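PDB 3AF6: transcription termination factor FttA from Pyrococcus horikoshii, which probably terminates transcription by cleaving the nascent RNA at the exit channel of RNA polymerase, acting as a zinc-dependent endonuclease and 5'-3' exonuclease. Local coordinates for residues A[438-443]-A[456-461]; A[478-483]-A[490-495]. One frame throughout, in Å; residues are numbered along the deposited sequence.

Contact 1 (438-443 with 456-461) and contact 2 (478-483 with 490-495) follow one another along the chain within the beta-CASP domain, the first closing before the second opens. Their centres are about 14 Å apart, and helix 435-447 joins them: Met440 and Leu443 pack on strand 456-459, while Met441 turns to the loop of contact 2. There Met441 SD packs on Pro491 CG at 3.8 Å, and its methyl meets the Phe492 ring. Thr466 of helix 462-471 touches both Met440 and Phe492. Neither contact includes a ligand of the two zinc ions, which are bound by His256, His258, Asp260, His261, His344, Asp367 and His618.

Contact 1: residues A[438-443]-A[456-461]; sequences EVMMVL and IYLDGM
Helix 435-447 lies over strand 456-459, and the backbones stay well apart, the nearest CA atoms being those of Leu443 and Ile456 at 9.1 Å. With the parallel order of the sheet, this is the crossover part of a beta-alpha-beta unit: strand 425-429 leads into the helix, and the helix returns to strand 456-459, with strand 516-520 lying between the two. No hydrogen bond spans the contact, and its 165 Å² of buried surface comes from two apolar pairs.

Met440 meets Leu458 through the last atoms of its chain. The bend at the thioether, chi3 84°, turns the methyl to the strand, and CE stops 3.7 Å from Leu458 CD1. The sulfur SD is a little farther from the same methyl, at 4.2 Å, so the closest approach is the one between CE and CD1.

One helical turn on, Leu443 meets Ile456, two residues before Leu458 and thus on the same face of the strand. Alternation puts Tyr457 and Asp459 on the other face, where Tyr457 meets the ring of His498 and Asp459 forms a salt bridge with Arg506. Around the apolar layer, Leu443 also touches Ile413 and Ile416 of helix 405-420, and Leu458 touches Trp463. In Ile456, CG1 stands anti to the carbonyl carbon (chi1 -49°), and the extended chain beyond it sets CD1 against Leu443. Ile456 CD1 lies 3.8 Å from Leu443 CD1 and 4.1 Å from Leu443 CB, touching both the base and one branch of the leucine.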
# COMPACT_ATOMS: atom_id res chain seq x y z
N GLU A 438 -4.18 8.31 11.77
CA GLU A 438 -5.28 7.92 12.64
C GLU A 438 -5.28 8.75 13.91
O GLU A 438 -6.32 9.26 14.34
CB GLU A 438 -5.18 6.45 13.01
CG GLU A 438 -6.35 5.96 13.86
CD GLU A 438 -7.64 5.86 13.08
OE1 GLU A 438 -7.63 6.02 11.84
OE2 GLU A 438 -8.69 5.60 13.70
N VAL A 439 -4.11 8.87 14.52
CA VAL A 439 -3.98 9.65 15.74
C VAL A 439 -4.21 11.12 15.38
O VAL A 439 -4.72 11.90 16.19
CB VAL A 439 -2.60 9.48 16.38
CG1 VAL A 439 -2.41 10.47 17.52
CG2 VAL A 439 -2.45 8.05 16.88
N MET A 440 -3.83 11.50 14.17
CA MET A 440 -4.04 12.88 13.75
C MET A 440 -5.53 13.17 13.82
O MET A 440 -5.94 14.12 14.48
CB MET A 440 -3.53 13.12 12.33
CG MET A 440 -2.10 13.66 12.29
SD MET A 440 -1.31 13.32 10.71
CE MET A 440 -1.89 14.71 9.69
N MET A 441 -6.34 12.34 13.16
CA MET A 441 -7.78 12.53 13.17
C MET A 441 -8.30 12.65 14.59
O MET A 441 -9.02 13.59 14.91
CB MET A 441 -8.47 11.37 12.46
CG MET A 441 -8.19 11.31 10.98
SD MET A 441 -8.70 12.81 10.13
CE MET A 441 -7.24 13.80 10.24
N VAL A 442 -7.92 11.72 15.45
CA VAL A 442 -8.36 11.79 16.82
C VAL A 442 -8.11 13.18 17.41
O VAL A 442 -8.99 13.74 18.04
CB VAL A 442 -7.67 10.73 17.70
CG1 VAL A 442 -8.04 10.94 19.15
CG2 VAL A 442 -8.10 9.35 17.26
N LEU A 443 -6.92 13.74 17.21
CA LEU A 443 -6.62 15.06 17.76
C LEU A 443 -7.30 16.20 17.01
O LEU A 443 -7.56 17.26 17.58
CB LEU A 443 -5.11 15.31 17.79
CG LEU A 443 -4.27 14.40 18.67
CD1 LEU A 443 -2.79 14.71 18.44
CD2 LEU A 443 -4.63 14.57 20.12
N ILE A 456 1.05 20.87 17.41
CA ILE A 456 1.36 19.48 17.09
C ILE A 456 2.29 19.42 15.88
O ILE A 456 1.90 19.77 14.76
CB ILE A 456 0.08 18.65 16.78
CG1 ILE A 456 -0.97 18.87 17.88
CG2 ILE A 456 0.42 17.16 16.71
CD1 ILE A 456 -2.34 18.32 17.53
N TYR A 457 3.51 18.96 16.12
CA TYR A 457 4.52 18.84 15.08
C TYR A 457 4.53 17.47 14.41
O TYR A 457 4.46 16.43 15.08
CB TYR A 457 5.90 19.13 15.65
CG TYR A 457 6.05 20.54 16.19
CD1 TYR A 457 6.14 20.77 17.56
CD2 TYR A 457 6.10 21.63 15.32
CE1 TYR A 457 6.29 22.07 18.06
CE2 TYR A 457 6.25 22.92 15.81
CZ TYR A 457 6.34 23.13 17.17
OH TYR A 457 6.51 24.41 17.65
N LEU A 458 4.62 17.47 13.08
CA LEU A 458 4.65 16.24 12.30
C LEU A 458 6.04 16.12 11.68
O LEU A 458 6.41 16.91 10.81
CB LEU A 458 3.58 16.29 11.21
CG LEU A 458 2.17 16.71 11.64
CD1 LEU A 458 1.23 16.61 10.44
CD2 LEU A 458 1.68 15.83 12.78
N ASP A 459 6.81 15.12 12.10
CA ASP A 459 8.16 14.96 11.58
C ASP A 459 8.48 13.59 11.00
O ASP A 459 8.17 12.56 11.61
CB ASP A 459 9.17 15.25 12.70
CG ASP A 459 10.46 15.86 12.20
OD1 ASP A 459 10.71 15.78 10.97
OD2 ASP A 459 11.21 16.41 13.03
N GLY A 460 9.09 13.57 9.82
CA GLY A 460 9.48 12.30 9.23
C GLY A 460 8.71 11.82 8.02
O GLY A 460 8.49 10.61 7.88
N MET A 461 8.33 12.73 7.15
CA MET A 461 7.58 12.37 5.95
C MET A 461 6.12 12.00 6.27
O MET A 461 5.41 11.48 5.42
CB MET A 461 8.27 11.22 5.21
CG MET A 461 9.61 11.62 4.60
SD MET A 461 9.45 12.96 3.38
CE MET A 461 9.86 14.46 4.39

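Contact 2: residues A[478-483]-A[490-495]; sequences RRLREQ and NPFLSE
Segments 478-483 and 490-495 come closest in backbone at Gln483 and Asn490, whose CA atoms are 6.8 Å apart, and no hydrogen bond passes between them. An Asx turn opens residues 490-495: Asn490 OD1 accepts the backbone N of Phe492 at 3.2 Å, in the carbonyl plane and on a lone pair, with an N-H...O angle of 149°. This turn within the beta-CASP domain lies on the connection that leads from helix 478-482 to strand 497-499, an outermost strand of the parallel sheet.

Residues 491-493 have helical backbone angles, and Pro491 and Phe492 present their rings to the helix. Leu480 reaches both with one branch: CD2 lies 4.3 Å from Pro491 CG and 4.2 Å from Phe492 CE1, approaching the aromatic ring obliquely. These are loose apolar contacts, and further packing comes from outside the pair, with Leu375 against Leu480, Glu444 of helix 435-447 against Pro491, and Thr470 of helix 462-471 against Phe492.

Gln483 supplies the polar end of the interface. Its CG stands anti to the backbone N, chi1 -171°, and the chain runs on extended, bringing the amide obliquely up to the CG-CD side of the proline ring. The groups meet in van der Waals contact: the amide nitrogen NE2 of Gln483 sits 3.8 Å from Pro491 CD and 4.1 Å from Pro491 CG.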
# COMPACT_ATOMS: atom_id res chain seq x y z
N ARG A 478 -16.29 6.12 3.56
CA ARG A 478 -17.28 6.95 2.89
C ARG A 478 -17.48 8.30 3.57
O ARG A 478 -17.65 9.31 2.90
CB ARG A 478 -18.61 6.20 2.83
CG ARG A 478 -18.72 5.30 1.62
CD ARG A 478 -19.82 4.27 1.78
NE ARG A 478 -19.47 3.24 2.74
CZ ARG A 478 -20.19 2.14 2.95
NH1 ARG A 478 -21.31 1.93 2.26
NH2 ARG A 478 -19.77 1.24 3.83
N ARG A 479 -17.46 8.31 4.90
CA ARG A 479 -17.64 9.56 5.63
C ARG A 479 -16.50 10.52 5.35
O ARG A 479 -16.69 11.59 4.77
CB ARG A 479 -17.72 9.29 7.13
CG ARG A 479 -18.06 10.53 7.95
CD ARG A 479 -18.52 10.18 9.36
NE ARG A 479 -17.40 10.10 10.30
CZ ARG A 479 -17.55 9.88 11.61
NH1 ARG A 479 -18.77 9.72 12.11
NH2 ARG A 479 -16.48 9.85 12.41
N LEU A 480 -15.30 10.12 5.76
CA LEU A 480 -14.12 10.94 5.55
C LEU A 480 -13.95 11.29 4.07
O LEU A 480 -13.40 12.33 3.75
CB LEU A 480 -12.88 10.18 6.05
CG LEU A 480 -11.77 10.98 6.72
CD1 LEU A 480 -10.67 10.03 7.15
CD2 LEU A 480 -11.23 12.02 5.77
N ARG A 481 -14.44 10.43 3.19
CA ARG A 481 -14.32 10.67 1.75
C ARG A 481 -15.12 11.88 1.28
O ARG A 481 -14.56 12.82 0.72
CB ARG A 481 -14.79 9.47 0.94
CG ARG A 481 -14.57 9.68 -0.54
CD ARG A 481 -15.39 8.72 -1.37
NE ARG A 481 -15.39 7.40 -0.77
CZ ARG A 481 -15.84 6.31 -1.39
NH1 ARG A 481 -15.80 5.15 -0.76
NH2 ARG A 481 -16.30 6.39 -2.63
N GLU A 482 -16.43 11.83 1.49
CA GLU A 482 -17.32 12.92 1.10
C GLU A 482 -16.86 14.20 1.79
O GLU A 482 -16.86 15.29 1.20
CB GLU A 482 -18.76 12.59 1.49
CG GLU A 482 -19.27 11.25 0.94
CD GLU A 482 -19.36 11.21 -0.58
OE1 GLU A 482 -20.12 12.03 -1.16
OE2 GLU A 482 -18.69 10.36 -1.21
N GLN A 483 -16.45 14.06 3.05
CA GLN A 483 -15.97 15.18 3.84
C GLN A 483 -14.73 15.80 3.19
O GLN A 483 -14.22 16.81 3.67
CB GLN A 483 -15.63 14.70 5.25
CG GLN A 483 -15.32 15.81 6.24
CD GLN A 483 -15.03 15.26 7.62
OE1 GLN A 483 -15.55 14.21 8.01
NE2 GLN A 483 -14.20 15.98 8.38
N ASN A 490 -11.36 19.77 5.02
CA ASN A 490 -10.35 18.73 5.05
C ASN A 490 -9.64 18.75 6.40
O ASN A 490 -8.90 19.68 6.70
CB ASN A 490 -9.34 18.96 3.93
CG ASN A 490 -8.64 17.70 3.51
OD1 ASN A 490 -8.08 16.99 4.34
ND2 ASN A 490 -8.67 17.41 2.22
N PRO A 491 -9.86 17.72 7.23
CA PRO A 491 -9.24 17.63 8.56
C PRO A 491 -7.71 17.53 8.53
O PRO A 491 -7.05 17.79 9.54
CB PRO A 491 -9.89 16.39 9.17
CG PRO A 491 -10.14 15.53 7.97
CD PRO A 491 -10.69 16.53 6.97
N PHE A 492 -7.15 17.16 7.39
CA PHE A 492 -5.70 17.04 7.26
C PHE A 492 -5.08 18.42 7.08
O PHE A 492 -3.94 18.67 7.48
CB PHE A 492 -5.33 16.16 6.07
CG PHE A 492 -5.79 14.73 6.20
CD1 PHE A 492 -6.63 14.17 5.25
CD2 PHE A 492 -5.40 13.96 7.29
CE1 PHE A 492 -7.09 12.86 5.38
CE2 PHE A 492 -5.84 12.65 7.44
CZ PHE A 492 -6.69 12.10 6.48
N LEU A 493 -5.85 19.32 6.47
CA LEU A 493 -5.40 20.69 6.24
C LEU A 493 -5.41 21.51 7.53
O LEU A 493 -4.78 22.57 7.60
CB LEU A 493 -6.31 21.38 5.21
CG LEU A 493 -6.35 20.90 3.76
CD1 LEU A 493 -7.48 21.62 3.03
CD2 LEU A 493 -5.02 21.18 3.09
N SER A 494 -6.14 21.02 8.53
CA SER A 494 -6.25 21.71 9.82
C SER A 494 -4.99 22.49 10.17
O SER A 494 -3.89 21.94 10.23
CB SER A 494 -6.55 20.70 10.93
OG SER A 494 -6.54 21.33 12.20
N GLU A 495 -5.17 23.79 10.42
CA GLU A 495 -4.05 24.66 10.76
C GLU A 495 -3.46 24.37 12.14
O GLU A 495 -2.75 25.20 12.71
CB GLU A 495 -4.47 26.13 10.66
CG GLU A 495 -5.53 26.59 11.67
CD GLU A 495 -5.86 28.08 11.55
OE1 GLU A 495 -6.41 28.49 10.50
OE2 GLU A 495 -5.58 28.84 12.51